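Local coordinates for protein sugar ABC transporter (Agrobacterium radiobacter, PDB 4RXT) that binds the sugar alpha-L-arabinopyranose between its two lobes and probably serves as the solute-binding component of an ABC transporter, at residues A[5-10]-A[65-70]; A[118-123]-A[222-227]; A[134-139]-A[195-200]. All coordinates share one frame; numbering follows the deposited sequence.

Contact 1 (A[5-10]-A[65-70])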
loop_
_atom_site.group_PDB
_atom_site.type_symbol
_atom_site.label_atom_id
_atom_site.label_comp_id
_atom_site.label_asym_id
_atom_site.label_seq_id
_atom_site.Cartn_x
_atom_site.Cartn_y
_atom_site.Cartn_z
ATOM N N VAL A 5 23.046 1.338 -18.300
ATOM C CA VAL A 5 21.743 0.811 -18.625
ATOM C C VAL A 5 20.646 1.675 -18.036
ATOM O O VAL A 5 20.865 2.498 -17.131
ATOM C CB VAL A 5 21.582 -0.684 -18.243
ATOM C CG1 VAL A 5 22.642 -1.531 -18.948
ATOM C CG2 VAL A 5 21.594 -0.863 -16.742
ATOM N N THR A 6 19.482 1.543 -18.655
ATOM C CA THR A 6 18.256 2.206 -18.242
ATOM C C THR A 6 17.284 1.188 -17.650
ATOM O O THR A 6 16.979 0.153 -18.250
ATOM C CB THR A 6 17.584 2.968 -19.414
ATOM O OG1 THR A 6 18.507 3.933 -19.960
ATOM C CG2 THR A 6 16.323 3.664 -18.944
ATOM N N ILE A 7 16.814 1.492 -16.447
ATOM C CA ILE A 7 15.808 0.686 -15.731
ATOM C C ILE A 7 14.727 1.635 -15.196
ATOM O O ILE A 7 14.876 2.209 -14.120
ATOM C CB ILE A 7 16.449 -0.178 -14.603
ATOM C CG1 ILE A 7 17.540 -1.064 -15.192
ATOM C CG2 ILE A 7 15.359 -1.001 -13.922
ATOM C CD1 ILE A 7 18.296 -1.908 -14.184
ATOM N N PRO A 8 13.661 1.845 -15.985
ATOM C CA PRO A 8 12.536 2.615 -15.509
ATOM C C PRO A 8 11.832 1.963 -14.328
ATOM O O PRO A 8 11.796 0.731 -14.209
ATOM C CB PRO A 8 11.578 2.659 -16.700
ATOM C CG PRO A 8 12.383 2.242 -17.870
ATOM C CD PRO A 8 13.404 1.317 -17.324
ATOM N N ILE A 9 11.252 2.809 -13.498
ATOM C CA ILE A 9 10.321 2.378 -12.452
ATOM C C ILE A 9 8.968 3.033 -12.728
ATOM O O ILE A 9 8.890 4.252 -12.988
ATOM C CB ILE A 9 10.811 2.714 -11.012
ATOM C CG1 ILE A 9 9.853 2.093 -9.980
ATOM C CG2 ILE A 9 11.099 4.216 -10.811
ATOM C CD1 ILE A 9 10.479 1.958 -8.600
ATOM N N ILE A 10 7.933 2.199 -12.688
ATOM C CA ILE A 10 6.573 2.621 -12.979
ATOM C C ILE A 10 5.761 2.398 -11.724
ATOM O O ILE A 10 5.522 1.271 -11.307
ATOM C CB ILE A 10 5.949 1.814 -14.154
ATOM C CG1 ILE A 10 6.832 1.926 -15.396
ATOM C CG2 ILE A 10 4.517 2.296 -14.441
ATOM C CD1 ILE A 10 6.455 0.974 -16.508
ATOM N N ALA A 65 15.744 -3.411 -18.054
ATOM C CA ALA A 65 14.764 -4.040 -17.204
ATOM C C ALA A 65 13.731 -2.970 -16.823
ATOM O O ALA A 65 13.971 -1.782 -17.053
ATOM C CB ALA A 65 15.432 -4.627 -15.977
ATOM N N ILE A 66 12.625 -3.402 -16.244
ATOM C CA ILE A 66 11.593 -2.511 -15.738
ATOM C C ILE A 66 11.144 -2.979 -14.360
ATOM O O ILE A 66 10.959 -4.192 -14.133
ATOM C CB ILE A 66 10.350 -2.460 -16.694
ATOM C CG1 ILE A 66 10.705 -1.761 -18.017
ATOM C CG2 ILE A 66 9.150 -1.775 -16.024
ATOM C CD1 ILE A 66 9.739 -2.058 -19.151
ATOM N N VAL A 67 10.986 -2.009 -13.460
ATOM C CA VAL A 67 10.354 -2.231 -12.161
ATOM C C VAL A 67 8.967 -1.630 -12.217
ATOM O O VAL A 67 8.791 -0.496 -12.638
ATOM C CB VAL A 67 11.140 -1.597 -10.991
ATOM C CG1 VAL A 67 10.415 -1.800 -9.652
ATOM C CG2 VAL A 67 12.549 -2.172 -10.940
ATOM N N ILE A 68 7.965 -2.392 -11.812
ATOM C CA ILE A 68 6.590 -1.909 -11.824
ATOM C C ILE A 68 5.806 -2.323 -10.585
ATOM O O ILE A 68 5.965 -3.441 -10.090
ATOM C CB ILE A 68 5.837 -2.352 -13.111
ATOM C CG1 ILE A 68 4.423 -1.788 -13.206
ATOM C CG2 ILE A 68 5.817 -3.878 -13.278
ATOM C CD1 ILE A 68 3.813 -1.834 -14.586
ATOM N N SER A 69 4.950 -1.399 -10.128
ATOM C CA SER A 69 3.900 -1.694 -9.131
ATOM C C SER A 69 2.570 -1.782 -9.876
ATOM O O SER A 69 1.936 -0.787 -10.078
ATOM C CB SER A 69 3.832 -0.612 -8.034
ATOM O OG SER A 69 3.497 0.621 -8.620
ATOM N N PRO A 70 2.153 -3.006 -10.257
ATOM C CA PRO A 70 0.933 -3.118 -11.038
ATOM C C PRO A 70 -0.277 -2.544 -10.322
ATOM O O PRO A 70 -0.592 -2.941 -9.214
ATOM C CB PRO A 70 0.774 -4.621 -11.263
ATOM C CG PRO A 70 2.123 -5.209 -11.039
ATOM C CD PRO A 70 2.818 -4.303 -10.052
#

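Contact 2 (A[118-123]-A[222-227]). With ARA (alpha-L-arabinopyranose), chain B.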
loop_
_atom_site.group_PDB
_atom_site.type_symbol
_atom_site.label_atom_id
_atom_site.label_comp_id
_atom_site.label_asym_id
_atom_site.label_seq_id
_atom_site.Cartn_x
_atom_site.Cartn_y
_atom_site.Cartn_z
ATOM N N ASP A 118 -6.061 -7.486 14.231
ATOM C CA ASP A 118 -5.605 -7.628 15.614
ATOM C C ASP A 118 -5.530 -6.245 16.271
ATOM O O ASP A 118 -5.893 -6.082 17.430
ATOM C CB ASP A 118 -4.252 -8.323 15.700
ATOM C CG ASP A 118 -4.281 -9.777 15.251
ATOM O OD1 ASP A 118 -5.348 -10.438 15.369
ATOM O OD2 ASP A 118 -3.179 -10.233 14.867
ATOM N N GLY A 119 -5.034 -5.253 15.525
ATOM C CA GLY A 119 -4.816 -3.880 16.079
ATOM C C GLY A 119 -6.156 -3.245 16.353
ATOM O O GLY A 119 -6.361 -2.581 17.353
ATOM N N LEU A 120 -7.126 -3.487 15.471
ATOM C CA LEU A 120 -8.442 -2.885 15.624
ATOM C C LEU A 120 -9.174 -3.462 16.836
ATOM O O LEU A 120 -9.769 -2.764 17.643
ATOM C CB LEU A 120 -9.279 -3.078 14.350
ATOM C CG LEU A 120 -10.660 -2.459 14.362
ATOM C CD1 LEU A 120 -10.526 -0.969 14.501
ATOM C CD2 LEU A 120 -11.460 -2.701 13.094
ATOM N N ALA A 121 -9.058 -4.769 16.995
ATOM C CA ALA A 121 -9.669 -5.447 18.134
ATOM C C ALA A 121 -9.067 -4.920 19.430
ATOM O O ALA A 121 -9.787 -4.662 20.398
ATOM C CB ALA A 121 -9.486 -6.953 18.025
ATOM N N ALA A 122 -7.747 -4.774 19.445
ATOM C CA ALA A 122 -7.053 -4.286 20.646
ATOM C C ALA A 122 -7.516 -2.865 20.968
ATOM O O ALA A 122 -7.724 -2.493 22.154
ATOM C CB ALA A 122 -5.545 -4.338 20.440
ATOM N N ALA A 123 -7.669 -2.051 19.925
ATOM C CA ALA A 123 -8.069 -0.652 20.125
ATOM C C ALA A 123 -9.490 -0.545 20.662
ATOM O O ALA A 123 -9.777 0.264 21.580
ATOM C CB ALA A 123 -7.906 0.126 18.833
ATOM N N LYS A 222 -12.495 3.882 16.583
ATOM C CA LYS A 222 -11.095 3.523 16.466
ATOM C C LYS A 222 -10.756 3.216 15.038
ATOM O O LYS A 222 -11.420 2.362 14.410
ATOM C CB LYS A 222 -10.757 2.328 17.372
ATOM C CG LYS A 222 -10.821 2.642 18.883
ATOM C CD LYS A 222 -10.382 4.080 19.231
ATOM C CE LYS A 222 -9.440 4.259 20.370
ATOM N NZ LYS A 222 -9.591 5.697 20.758
ATOM N N VAL A 223 -9.719 3.861 14.517
ATOM C CA VAL A 223 -9.288 3.680 13.120
ATOM C C VAL A 223 -7.944 3.016 13.050
ATOM O O VAL A 223 -7.021 3.444 13.718
ATOM C CB VAL A 223 -9.170 5.044 12.401
ATOM C CG1 VAL A 223 -8.702 4.845 10.959
ATOM C CG2 VAL A 223 -10.506 5.785 12.449
ATOM N N ILE A 224 -7.846 1.919 12.295
ATOM C CA ILE A 224 -6.581 1.363 11.894
ATOM C C ILE A 224 -6.350 1.680 10.424
ATOM O O ILE A 224 -7.186 1.380 9.600
ATOM C CB ILE A 224 -6.431 -0.153 12.153
ATOM C CG1 ILE A 224 -6.624 -0.446 13.643
ATOM C CG2 ILE A 224 -5.097 -0.672 11.623
ATOM C CD1 ILE A 224 -5.528 0.070 14.583
ATOM N N GLY A 225 -5.230 2.321 10.118
ATOM C CA GLY A 225 -4.887 2.628 8.747
ATOM C C GLY A 225 -3.613 1.919 8.310
ATOM O O GLY A 225 -3.121 0.994 8.974
ATOM N N PHE A 226 -3.135 2.341 7.150
ATOM C CA PHE A 226 -1.902 1.850 6.557
ATOM C C PHE A 226 -1.031 3.062 6.195
ATOM O O PHE A 226 -1.543 4.158 5.837
ATOM C CB PHE A 226 -2.189 1.066 5.263
ATOM C CG PHE A 226 -1.918 -0.420 5.332
ATOM C CD1 PHE A 226 -2.811 -1.269 5.989
ATOM C CD2 PHE A 226 -0.809 -0.974 4.722
ATOM C CE1 PHE A 226 -2.592 -2.631 6.072
ATOM C CE2 PHE A 226 -0.589 -2.357 4.791
ATOM C CZ PHE A 226 -1.492 -3.178 5.454
ATOM N N ASP A 227 0.289 2.836 6.237
ATOM C CA ASP A 227 1.294 3.734 5.707
ATOM C C ASP A 227 1.467 4.956 6.605
ATOM O O ASP A 227 0.976 5.000 7.719
ATOM C CB ASP A 227 0.962 4.121 4.247
ATOM C CG ASP A 227 0.743 2.890 3.368
ATOM O OD1 ASP A 227 1.577 1.933 3.460
ATOM O OD2 ASP A 227 -0.256 2.910 2.618
HETATM C C1 ARA B . -0.096 1.663 -0.355
HETATM C C2 ARA B . -0.296 0.329 -1.100
HETATM C C3 ARA B . -0.394 0.595 -2.592
HETATM C C4 ARA B . -1.448 1.671 -2.907
HETATM C C5 ARA B . -1.846 2.411 -1.700
HETATM O O1 ARA B . -0.618 1.148 0.865
HETATM O O2 ARA B . 0.815 -0.557 -0.868
HETATM O O3 ARA B . -0.620 -0.659 -3.258
HETATM O O4 ARA B . -2.712 1.121 -3.287
HETATM O O5 ARA B . -0.765 2.818 -0.844
#

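Contact 3 (A[134-139]-A[195-200])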
loop_
_atom_site.group_PDB
_atom_site.type_symbol
_atom_site.label_atom_id
_atom_site.label_comp_id
_atom_site.label_asym_id
_atom_site.label_seq_id
_atom_site.Cartn_x
_atom_site.Cartn_y
_atom_site.Cartn_z
ATOM N N ASP A 134 -19.617 -3.073 16.042
ATOM C CA ASP A 134 -19.725 -2.954 14.591
ATOM C C ASP A 134 -18.517 -2.281 14.001
ATOM O O ASP A 134 -18.049 -1.270 14.491
ATOM C CB ASP A 134 -20.970 -2.177 14.173
ATOM C CG ASP A 134 -22.261 -2.890 14.526
ATOM O OD1 ASP A 134 -22.190 -4.046 14.982
ATOM O OD2 ASP A 134 -23.341 -2.293 14.289
ATOM N N VAL A 135 -17.966 -2.902 12.967
ATOM C CA VAL A 135 -16.791 -2.361 12.302
ATOM C C VAL A 135 -17.012 -2.300 10.800
ATOM O O VAL A 135 -17.902 -2.966 10.252
ATOM C CB VAL A 135 -15.522 -3.176 12.641
ATOM C CG1 VAL A 135 -15.337 -3.180 14.154
ATOM C CG2 VAL A 135 -15.513 -4.592 12.035
ATOM N N VAL A 136 -16.172 -1.501 10.140
ATOM C CA VAL A 136 -16.222 -1.305 8.704
ATOM C C VAL A 136 -14.825 -1.371 8.092
ATOM O O VAL A 136 -13.839 -1.162 8.768
ATOM C CB VAL A 136 -16.931 0.022 8.308
ATOM C CG1 VAL A 136 -18.331 0.064 8.895
ATOM C CG2 VAL A 136 -16.173 1.252 8.719
ATOM N N ILE A 137 -14.774 -1.722 6.814
ATOM C CA ILE A 137 -13.583 -1.656 6.033
ATOM C C ILE A 137 -13.842 -0.730 4.839
ATOM O O ILE A 137 -14.885 -0.762 4.200
ATOM C CB ILE A 137 -13.047 -3.058 5.601
ATOM C CG1 ILE A 137 -11.808 -2.931 4.723
ATOM C CG2 ILE A 137 -14.119 -3.875 4.916
ATOM C CD1 ILE A 137 -11.076 -4.230 4.436
ATOM N N ILE A 138 -12.854 0.123 4.579
ATOM C CA ILE A 138 -12.898 1.041 3.460
ATOM C C ILE A 138 -11.600 0.888 2.658
ATOM O O ILE A 138 -10.485 1.039 3.206
ATOM C CB ILE A 138 -13.101 2.515 3.904
ATOM C CG1 ILE A 138 -14.302 2.651 4.845
ATOM C CG2 ILE A 138 -13.222 3.429 2.669
ATOM C CD1 ILE A 138 -14.379 3.993 5.535
ATOM N N THR A 139 -11.784 0.601 1.376
ATOM C CA THR A 139 -10.750 0.266 0.397
ATOM C C THR A 139 -10.706 1.330 -0.705
ATOM O O THR A 139 -11.732 1.754 -1.222
ATOM C CB THR A 139 -10.979 -1.160 -0.184
ATOM O OG1 THR A 139 -10.989 -2.090 0.898
ATOM C CG2 THR A 139 -9.906 -1.530 -1.176
ATOM N N VAL A 195 -17.949 1.244 15.790
ATOM C CA VAL A 195 -16.873 1.557 16.762
ATOM C C VAL A 195 -15.463 1.446 16.209
ATOM O O VAL A 195 -14.464 1.862 16.814
ATOM C CB VAL A 195 -16.945 0.675 18.022
ATOM C CG1 VAL A 195 -18.198 0.986 18.810
ATOM C CG2 VAL A 195 -16.897 -0.798 17.661
ATOM N N GLY A 196 -15.363 0.917 15.002
ATOM C CA GLY A 196 -14.079 0.601 14.414
ATOM C C GLY A 196 -14.060 0.635 12.895
ATOM O O GLY A 196 -15.058 0.301 12.242
ATOM N N VAL A 197 -12.915 0.995 12.325
ATOM C CA VAL A 197 -12.731 1.118 10.902
ATOM C C VAL A 197 -11.331 0.685 10.509
ATOM O O VAL A 197 -10.349 1.096 11.166
ATOM C CB VAL A 197 -12.869 2.599 10.431
ATOM C CG1 VAL A 197 -12.798 2.707 8.911
ATOM C CG2 VAL A 197 -14.121 3.264 10.995
ATOM N N PHE A 198 -11.254 -0.129 9.446
ATOM C CA PHE A 198 -9.978 -0.426 8.764
ATOM C C PHE A 198 -9.937 0.329 7.441
ATOM O O PHE A 198 -10.768 0.116 6.581
ATOM C CB PHE A 198 -9.844 -1.960 8.557
ATOM C CG PHE A 198 -8.608 -2.371 7.819
ATOM C CD1 PHE A 198 -7.393 -1.726 7.999
ATOM C CD2 PHE A 198 -8.660 -3.438 6.938
ATOM C CE1 PHE A 198 -6.255 -2.125 7.323
ATOM C CE2 PHE A 198 -7.521 -3.854 6.251
ATOM C CZ PHE A 198 -6.314 -3.208 6.440
ATOM N N ALA A 199 -8.970 1.251 7.336
ATOM C CA ALA A 199 -8.676 2.108 6.156
ATOM C C ALA A 199 -7.375 1.597 5.549
ATOM O O ALA A 199 -6.295 1.825 6.063
ATOM C CB ALA A 199 -8.534 3.572 6.577
ATOM N N SER A 200 -7.496 0.834 4.459
ATOM C CA SER A 200 -6.430 -0.120 4.143
ATOM C C SER A 200 -5.257 0.374 3.274
ATOM O O SER A 200 -4.469 -0.436 2.796
ATOM C CB SER A 200 -7.003 -1.352 3.498
ATOM O OG SER A 200 -7.593 -0.978 2.274
HETATM O O HOH W 1 -8.575 -3.371 1.523
#

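Contact 1 (A[5-10]-A[65-70])
Ile10 and Ile68 are paired on the same face of two neighbouring parallel strands, their side chains crossing at an angle, and the Ile10 side chain ties three residues of 65-70 together. Its CB lies 4.0 Å from Ile68 CG1 and equally near the carbonyl oxygen of Val67. CG1 continues past that same oxygen, while the CG2 branch turns the other way, to the terminal methyl of Ile68. With CG1 beside the backbone N (chi1 -56°) and the chain then extended, the CD1 tip is carried back along the partner strand to Ile66 CG2, 3.9 Å away. Ile9 and Val67 make the pair on the opposite face, side by side and pointing the same way, with Val67 CG1 resting on both CG1 and CD1 of Ile9.

The backbone is bonded in parallel register: Val67 N reaches Pro8 O at 3.0 Å, and Ile10 N donates to Val67 O at 2.8 Å. This is the first-to-third strand pairing of a Rossmann-like sheet, the chain between having run through strand 39-41, on the far side of 9-11, and two helices. Upstream one bond of the pattern is missing, because Pro8 has no N-H to offer to Ala65 O, although Thr6 is again backbone-bonded to Ala64. Ala65 O is consequently buried without a hydrogen-bond partner and meets carbon instead, Pro8 CD at 3.2 Å and Ile7 CA at 3.3 Å. Ile7 CG2 also reaches over Ala65 CB, beneath helix 249-264.

At the downstream end Ile10 O takes Ser69 N at 3.0 Å, and Ser69 OG adds a weak bond at 3.4 Å. The Ser69 side chain lies beside Lys12 and close to Asp93, both of which bind the sugar.

Contact 2 (A[118-123]-A[222-227])
Ile224 presses directly on the backbone of helix 109-128 at Gly119 and Leu120. Its CG1 sits 3.6 Å from Leu120 N and as close to Leu120 CA. The turn at chi2 (-69°) lays Ile224 CD1 over Gly119, 3.8 Å from Gly119 C. Gly119 has no side chain to hold the methyl off, which is consistent with the close approach of the helix and strand axes, 8.2 Å. Leu120 closes the other flank: its CB touches Ile224 CG1 at 3.8 Å, and, with CG anti to the backbone N, its CD1 reaches across to Lys222 O at 3.5 Å. No hydrogen bond joins the two segments here; the fit is entirely one of van der Waals contact.

One turn further along the helix the packing is looser and partly exposed. Ala123 CB rests on CB and CG of Lys222, 3.9 Å from each. The aliphatic root of the lysine makes most of this contact, Lys222 CG also lying 3.7 Å from Ala123 O. The chain bends at chi2 and chi3 and leads the ammonium group away to Ser218 O.

The strand runs nearly antiparallel to the helix, at 158°, and its far end leaves the contact for the sugar. Asp227 OD2 accepts a hydrogen bond from O1 of the arabinopyranose at 2.5 Å, while OD1 is held by Gln247. Phe226, just before it, makes a cation-pi contact with Arg150, which also binds the sugar. A helix packed along the sheet, with ligand-binding residues just past the C-terminal ends of the parallel strands, is the classical alpha/beta arrangement of the sugar-binding periplasmic proteins.

Contact 3 (A[134-139]-A[195-200])
Val136 pushes one methyl into the fork of Val197: its CG2 lies 3.7 Å from both CG1 and CG2 of the partner, the two valines standing side by side on one face of the sheet. Ile138 fills in next to them, its CD1 coming slantwise against Val197 CG1 at 3.9 Å.

The opposite face is more uneven. Gly196 offers a hollow where a side chain would otherwise stand, and Val135 leans into it, its CG1 4.0 Å from Gly196 CA. Beyond it Phe198 supplies the largest bump, its ring brought alongside Ile137 so that CD2 meets Ile137 CD1 at 3.6 Å. Ser200 CB lies over one face of that ring, towards the rim. The ring also stacks on Phe154.

Between these two layers of side chains, five backbone hydrogen bonds join the parallel strands. Most are close to straight; the bond from Val136 N to Gly196 O is the most bent, with an angle of 147° at the hydrogen. The strands are wider apart at both ends than in the middle; at the C-terminal one Thr139 OG1 and Ser200 OG, 3.8 Å apart, are joined through a water. It donates to Thr139 OG1 at 2.8 Å and lies 2.7 Å from Ser200 OG.

Helices 177-190 and 202-214 cover the face of Val136, Ile138 and Val197, whereas helix 109-128 packs on Val135 and Phe198. In the sheet, strand 165-172 lies next to 134-139 on the side away from 195-200, and strand 222-226 lies next to 195-200 on the side away from 134-139.

Contact 1 belongs to one lobe, in a parallel sheet that includes strands 9-11 and 66-68, and contacts 2 and 3 to the other; its centre lies about 33 and 34 Å from theirs, on the opposite side of the chain's centre. The sugar sits between the lobes, as expected for a two-lobed periplasmic binding protein. Along the chain contact 1 closes first, and contact 3 is then nested within the loop closed by contact 2. Those two, with centres about 9 Å apart, share a second sheet: strands 194-199 and 222-226 are neighbours in it, and helix 109-128 leads into strand 133-139. Both sheets bring residues at or near their strand ends to one cleft.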